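Local coordinates for protein glycoside Hydrolase (Bacteroides uniformis, PDB 5T99) that is a family 2 glycoside hydrolase that probably cleaves beta-galactosidic linkages in agarose-derived oligosaccharides and binds the sugar mimic d-galacto-isofagomine, at residues A[128-133]-A[168-173]; A[350-355]-A[400-405]. All blocks are in the same frame, centred on the assembly; numbering follows the deposited sequence.

Contact 1 of 2, residues A[128-133]-A[168-173]; sequences YGYTGF and IYRNVW
The phenol ring of Tyr169 meets Gly129 edge-on: Gly129 O lies near the ring plane, beside CE2 and the hydroxyl, while one face of the same ring, toward its rim, is covered by CG of Arg170. The Arg170 guanidinium in turn carries Tyr169 OH over the centre of one face and has Tyr130 O at its edge. On the Tyr130 ring it is again an edge that is met, by Arg170 NH2 4.0 Å from CD1, with ring and guanidinium planes turned 55° apart. The contact belongs to the sugar-binding beta-sandwich of family 2 glycoside hydrolases. Residues 128-133 pass from strand 121-126 in one sheet to strand 133-136 in the other, and residues 168-173 lead into strand 172-177 of that second sheet.

Two consecutive backbone carbonyls of the 128-133 loop take the bonds. Tyr169 OH donates to Gly129 O at 2.6 Å, coming from above the carbonyl plane. Arg170 NH1 reaches Tyr130 O at 2.7 Å, also from above the plane of that residue's own carbonyl, and the N-H bends to 142°. With CG of Tyr169 set between its backbone N and carbonyl carbon (chi1 76°), the ring stands against the start of the Arg170 side chain, which runs extended from CG to NE and so carries its charge to the loop. Everything that touches here is buried, and the guanidinium finds further backbone partners outside the loop: NH1 also bonds Asp108 O, and NH2 turns to Pro351 of the barrel. Tyr130 packs edge-to-face with His316. The Tyr169 hydroxyl oxygen ends up 3.5 Å from CD1 of Tyr130, the two side chains crossing at about a right angle.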
# COMPACT_ATOMS: atom_id res chain seq x y z
N TYR A 128 17.45 8.31 -2.85
CA TYR A 128 16.18 7.98 -2.16
C TYR A 128 15.40 6.89 -2.90
O TYR A 128 14.99 7.08 -4.05
CB TYR A 128 15.32 9.23 -2.01
CG TYR A 128 14.16 9.14 -1.04
CD1 TYR A 128 14.31 8.55 0.22
CD2 TYR A 128 12.91 9.69 -1.35
CE1 TYR A 128 13.25 8.48 1.12
CE2 TYR A 128 11.85 9.63 -0.47
CZ TYR A 128 12.02 9.03 0.77
OH TYR A 128 10.99 8.97 1.67
N GLY A 129 15.18 5.77 -2.25
CA GLY A 129 14.64 4.60 -2.94
C GLY A 129 13.16 4.59 -3.28
O GLY A 129 12.72 3.70 -4.01
N TYR A 130 12.40 5.57 -2.78
CA TYR A 130 10.96 5.63 -2.97
C TYR A 130 10.49 6.59 -4.06
O TYR A 130 9.34 6.49 -4.48
CB TYR A 130 10.30 6.02 -1.66
CG TYR A 130 10.53 5.03 -0.54
CD1 TYR A 130 9.84 3.82 -0.51
CD2 TYR A 130 11.42 5.30 0.49
CE1 TYR A 130 10.05 2.90 0.52
CE2 TYR A 130 11.63 4.40 1.52
CZ TYR A 130 10.94 3.20 1.54
OH TYR A 130 11.14 2.31 2.57
N THR A 131 11.34 7.52 -4.49
CA THR A 131 11.06 8.34 -5.66
C THR A 131 11.69 7.71 -6.88
O THR A 131 12.74 7.06 -6.80
CB THR A 131 11.58 9.79 -5.51
OG1 THR A 131 12.93 9.78 -5.04
CG2 THR A 131 10.72 10.55 -4.51
N GLY A 132 11.04 7.89 -8.03
CA GLY A 132 11.55 7.36 -9.28
C GLY A 132 12.52 8.33 -9.90
O GLY A 132 12.62 9.48 -9.45
N PHE A 133 13.24 7.87 -10.91
CA PHE A 133 14.16 8.70 -11.68
C PHE A 133 14.26 8.21 -13.12
O PHE A 133 13.83 7.10 -13.46
CB PHE A 133 15.55 8.77 -11.01
CG PHE A 133 16.27 7.44 -10.93
CD1 PHE A 133 17.19 7.07 -11.91
CD2 PHE A 133 16.02 6.57 -9.88
CE1 PHE A 133 17.85 5.86 -11.84
CE2 PHE A 133 16.67 5.35 -9.80
CZ PHE A 133 17.59 4.99 -10.78
N ILE A 168 16.17 -3.36 -7.42
CA ILE A 168 15.31 -2.63 -8.34
C ILE A 168 13.93 -3.26 -8.14
O ILE A 168 13.51 -4.12 -8.91
CB ILE A 168 15.80 -2.71 -9.80
CG1 ILE A 168 17.27 -2.25 -9.89
CG2 ILE A 168 14.91 -1.85 -10.68
CD1 ILE A 168 17.90 -2.36 -11.26
N TYR A 169 13.28 -2.81 -7.07
CA TYR A 169 12.05 -3.38 -6.53
C TYR A 169 10.76 -2.86 -7.19
O TYR A 169 9.65 -3.34 -6.86
CB TYR A 169 11.98 -3.14 -5.01
CG TYR A 169 11.62 -1.72 -4.58
CD1 TYR A 169 10.38 -1.44 -4.00
CD2 TYR A 169 12.52 -0.66 -4.75
CE1 TYR A 169 10.05 -0.14 -3.61
CE2 TYR A 169 12.20 0.62 -4.38
CZ TYR A 169 10.96 0.89 -3.82
OH TYR A 169 10.66 2.18 -3.45
N ARG A 170 10.88 -1.88 -8.09
CA ARG A 170 9.74 -1.37 -8.86
C ARG A 170 10.04 -1.47 -10.34
O ARG A 170 11.19 -1.70 -10.73
CB ARG A 170 9.43 0.09 -8.49
CG ARG A 170 8.94 0.29 -7.06
CD ARG A 170 8.43 1.71 -6.87
NE ARG A 170 7.96 1.95 -5.51
CZ ARG A 170 7.92 3.14 -4.91
NH1 ARG A 170 8.34 4.25 -5.54
NH2 ARG A 170 7.48 3.23 -3.65
N ASN A 171 9.01 -1.28 -11.16
CA ASN A 171 9.14 -1.50 -12.60
C ASN A 171 10.12 -0.53 -13.25
O ASN A 171 10.42 0.55 -12.72
CB ASN A 171 7.78 -1.39 -13.29
CG ASN A 171 6.77 -2.42 -12.82
OD1 ASN A 171 5.67 -2.07 -12.40
ND2 ASN A 171 7.14 -3.69 -12.89
N VAL A 172 10.63 -0.96 -14.41
CA VAL A 172 11.56 -0.18 -15.22
C VAL A 172 10.93 -0.04 -16.60
O VAL A 172 10.31 -0.98 -17.08
CB VAL A 172 12.93 -0.88 -15.29
CG1 VAL A 172 13.92 -0.06 -16.11
CG2 VAL A 172 13.49 -1.10 -13.88
N TRP A 173 11.09 1.12 -17.22
CA TRP A 173 10.40 1.45 -18.47
C TRP A 173 11.36 1.96 -19.55
O TRP A 173 12.24 2.76 -19.26
CB TRP A 173 9.31 2.49 -18.21
CG TRP A 173 8.34 2.03 -17.19
CD1 TRP A 173 8.38 2.30 -15.86
CD2 TRP A 173 7.22 1.16 -17.39
NE1 TRP A 173 7.34 1.68 -15.22
CE2 TRP A 173 6.61 0.97 -16.13
CE3 TRP A 173 6.67 0.53 -18.51
CZ2 TRP A 173 5.47 0.18 -15.96
CZ3 TRP A 173 5.53 -0.27 -18.34
CH2 TRP A 173 4.94 -0.43 -17.07

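Contact 2 of 2, residues A[350-355]-A[400-405]; sequences NPPSPE and IMRDRN. With EDO (1,2-ethanediol), chain J; EDO (1,2-ethanediol), chain K.
In the TIM barrel domain, the loop between strand 344-346 and helix 354-363 meets the C-terminal end of helix 388-403, and Arg402 joins the two. Residues 350-355 bring a proline-rich turn into the start of their helix, where Ser353 is the N-cap, its OG bonded to Phe356 N.

Arg402 grips Pro352 O end-on with both terminal nitrogens. NH1 of Arg402, 2.8 Å from Pro352 O, lies nearly in line with the C=O bond, whereas NH2, at 2.7 Å from the same oxygen, sits 34° off the carbonyl plane. The side chain leaves its helix with CG anti to the backbone N, then bends at chi3 (73°), which turns the NE side of the guanidinium back to its own neighbour, Asp403. There a side-on salt bridge forms: Arg402 NE to Asp403 OD1 at 2.8 Å, and Arg402 NH2 to the syn lone pair of Asp403 OD2 at 3.0 Å with a nearly straight N-H (173°). Pro354 N lies over one guanidinium face, with CD of Pro354 3.8 Å from Arg402 NH1, and Pro351 CB and Pro352 CD pack against NH2.

A leucine at the position of Arg402 would probably leave Pro352 O without either donor and the Asp403 carboxylate without its mate, free to turn. NH2 serves both acceptors, so loop carbonyl and carboxylate fix the rotation of the guanidinium together. Asp403 OD2 also lies close to Asp369 OD2; the Arg402 charge would favour an ionised Asp403, and probably either offsets repulsion from Asp369 or leaves any shared proton on that neighbour.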
# COMPACT_ATOMS: atom_id res chain seq x y z
N ASN A 350 6.39 7.34 3.04
CA ASN A 350 7.13 7.39 1.80
C ASN A 350 6.18 7.24 0.63
O ASN A 350 5.08 6.71 0.80
CB ASN A 350 8.18 6.27 1.71
CG ASN A 350 7.59 4.90 2.03
OD1 ASN A 350 7.64 4.45 3.18
ND2 ASN A 350 7.01 4.25 1.04
N PRO A 351 6.60 7.68 -0.56
CA PRO A 351 5.76 7.42 -1.73
C PRO A 351 5.60 5.92 -1.99
O PRO A 351 6.57 5.18 -1.89
CB PRO A 351 6.54 8.08 -2.87
CG PRO A 351 7.31 9.17 -2.21
CD PRO A 351 7.69 8.61 -0.87
N PRO A 352 4.37 5.48 -2.34
CA PRO A 352 4.17 4.10 -2.74
C PRO A 352 4.50 3.91 -4.21
O PRO A 352 4.98 4.83 -4.87
CB PRO A 352 2.68 3.91 -2.49
CG PRO A 352 2.10 5.24 -2.83
CD PRO A 352 3.12 6.26 -2.45
N SER A 353 4.27 2.72 -4.72
CA SER A 353 4.47 2.46 -6.14
C SER A 353 3.32 3.11 -6.91
O SER A 353 2.24 3.33 -6.33
CB SER A 353 4.46 0.96 -6.39
OG SER A 353 3.19 0.45 -6.07
N PRO A 354 3.53 3.45 -8.19
CA PRO A 354 2.39 3.92 -8.99
C PRO A 354 1.24 2.91 -9.04
O PRO A 354 0.07 3.29 -8.95
CB PRO A 354 3.00 4.11 -10.39
CG PRO A 354 4.46 4.33 -10.15
CD PRO A 354 4.79 3.48 -8.95
N GLU A 355 1.58 1.62 -9.13
CA GLU A 355 0.59 0.55 -9.23
C GLU A 355 -0.33 0.54 -8.02
O GLU A 355 -1.56 0.38 -8.16
CB GLU A 355 1.26 -0.83 -9.40
CG GLU A 355 1.88 -1.08 -10.79
CD GLU A 355 3.19 -0.34 -11.02
OE1 GLU A 355 3.86 0.05 -10.03
OE2 GLU A 355 3.54 -0.14 -12.21
N ILE A 400 5.00 14.86 -6.35
CA ILE A 400 3.78 15.58 -6.73
C ILE A 400 3.56 15.51 -8.25
O ILE A 400 2.44 15.31 -8.70
CB ILE A 400 3.79 17.01 -6.18
CG1 ILE A 400 3.69 16.96 -4.65
CG2 ILE A 400 2.66 17.84 -6.77
CD1 ILE A 400 4.01 18.27 -3.97
N MET A 401 4.64 15.64 -9.02
CA MET A 401 4.57 15.53 -10.48
C MET A 401 4.10 14.13 -10.91
O MET A 401 3.29 14.00 -11.84
CB MET A 401 5.94 15.82 -11.11
CG MET A 401 6.44 17.25 -10.93
SD MET A 401 5.52 18.43 -11.89
CE MET A 401 6.33 18.19 -13.47
N ARG A 402 4.58 13.10 -10.22
CA ARG A 402 4.20 11.71 -10.48
C ARG A 402 2.74 11.44 -10.14
O ARG A 402 2.04 10.78 -10.91
CB ARG A 402 5.09 10.75 -9.65
CG ARG A 402 5.01 9.28 -10.03
CD ARG A 402 5.74 8.37 -9.02
NE ARG A 402 4.99 8.25 -7.78
CZ ARG A 402 5.17 7.33 -6.83
NH1 ARG A 402 6.11 6.38 -6.94
NH2 ARG A 402 4.39 7.34 -5.76
N ASP A 403 2.27 11.95 -8.99
CA ASP A 403 0.98 11.52 -8.43
C ASP A 403 -0.19 12.51 -8.50
O ASP A 403 -1.29 12.16 -8.11
CB ASP A 403 1.16 11.08 -6.96
CG ASP A 403 2.07 9.88 -6.81
OD1 ASP A 403 2.44 9.29 -7.85
OD2 ASP A 403 2.41 9.54 -5.65
N ARG A 404 0.03 13.72 -9.02
CA ARG A 404 -1.01 14.75 -8.98
C ARG A 404 -2.20 14.55 -9.94
O ARG A 404 -3.07 15.42 -10.01
CB ARG A 404 -0.42 16.14 -9.19
CG ARG A 404 0.21 16.38 -10.56
CD ARG A 404 0.92 17.71 -10.54
NE ARG A 404 1.56 18.03 -11.80
CZ ARG A 404 2.06 19.23 -12.11
NH1 ARG A 404 2.00 20.25 -11.24
NH2 ARG A 404 2.64 19.43 -13.30
N ASN A 405 -2.20 13.46 -10.70
CA ASN A 405 -3.37 13.06 -11.48
C ASN A 405 -4.21 11.94 -10.86
O ASN A 405 -5.32 11.71 -11.34
CB ASN A 405 -2.93 12.65 -12.88
CG ASN A 405 -2.20 13.76 -13.58
OD1 ASN A 405 -2.67 14.90 -13.57
ND2 ASN A 405 -1.04 13.46 -14.18
C1 EDO J . -7.23 15.02 -10.35
O1 EDO J . -5.94 15.64 -10.60
C2 EDO J . -7.79 14.29 -11.58
O2 EDO J . -7.92 12.87 -11.37
C1 EDO K . 3.02 23.64 -13.83
O1 EDO K . 2.74 24.97 -14.30
C2 EDO K . 3.01 23.56 -12.31
O2 EDO K . 4.14 22.81 -11.83

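How the contacts relate
Contact 1, in the sugar-binding domain, and contact 2, in the TIM barrel, have centres about 11 Å apart and touch across the domain boundary. Arg170 NH2 lies 2.8 Å from Pro351 O, a probable hydrogen bond, so one guanidinium spans the 128-133 loop and the barrel loop. Arg170 NH1 comes within 3.4 Å of Arg402 NH1; neighbouring carbonyls and the Asp403 carboxylate would probably ease that like-charge approach. Neither contact reaches the inhibitor: the side chain of Tyr130 is about 11 Å from d-galacto-isofagomine and that of Pro351 about 14 Å. The barrel loop nevertheless follows directly on His349, a pocket residue, while Arg161 brings the sugar-binding domain to the same pocket.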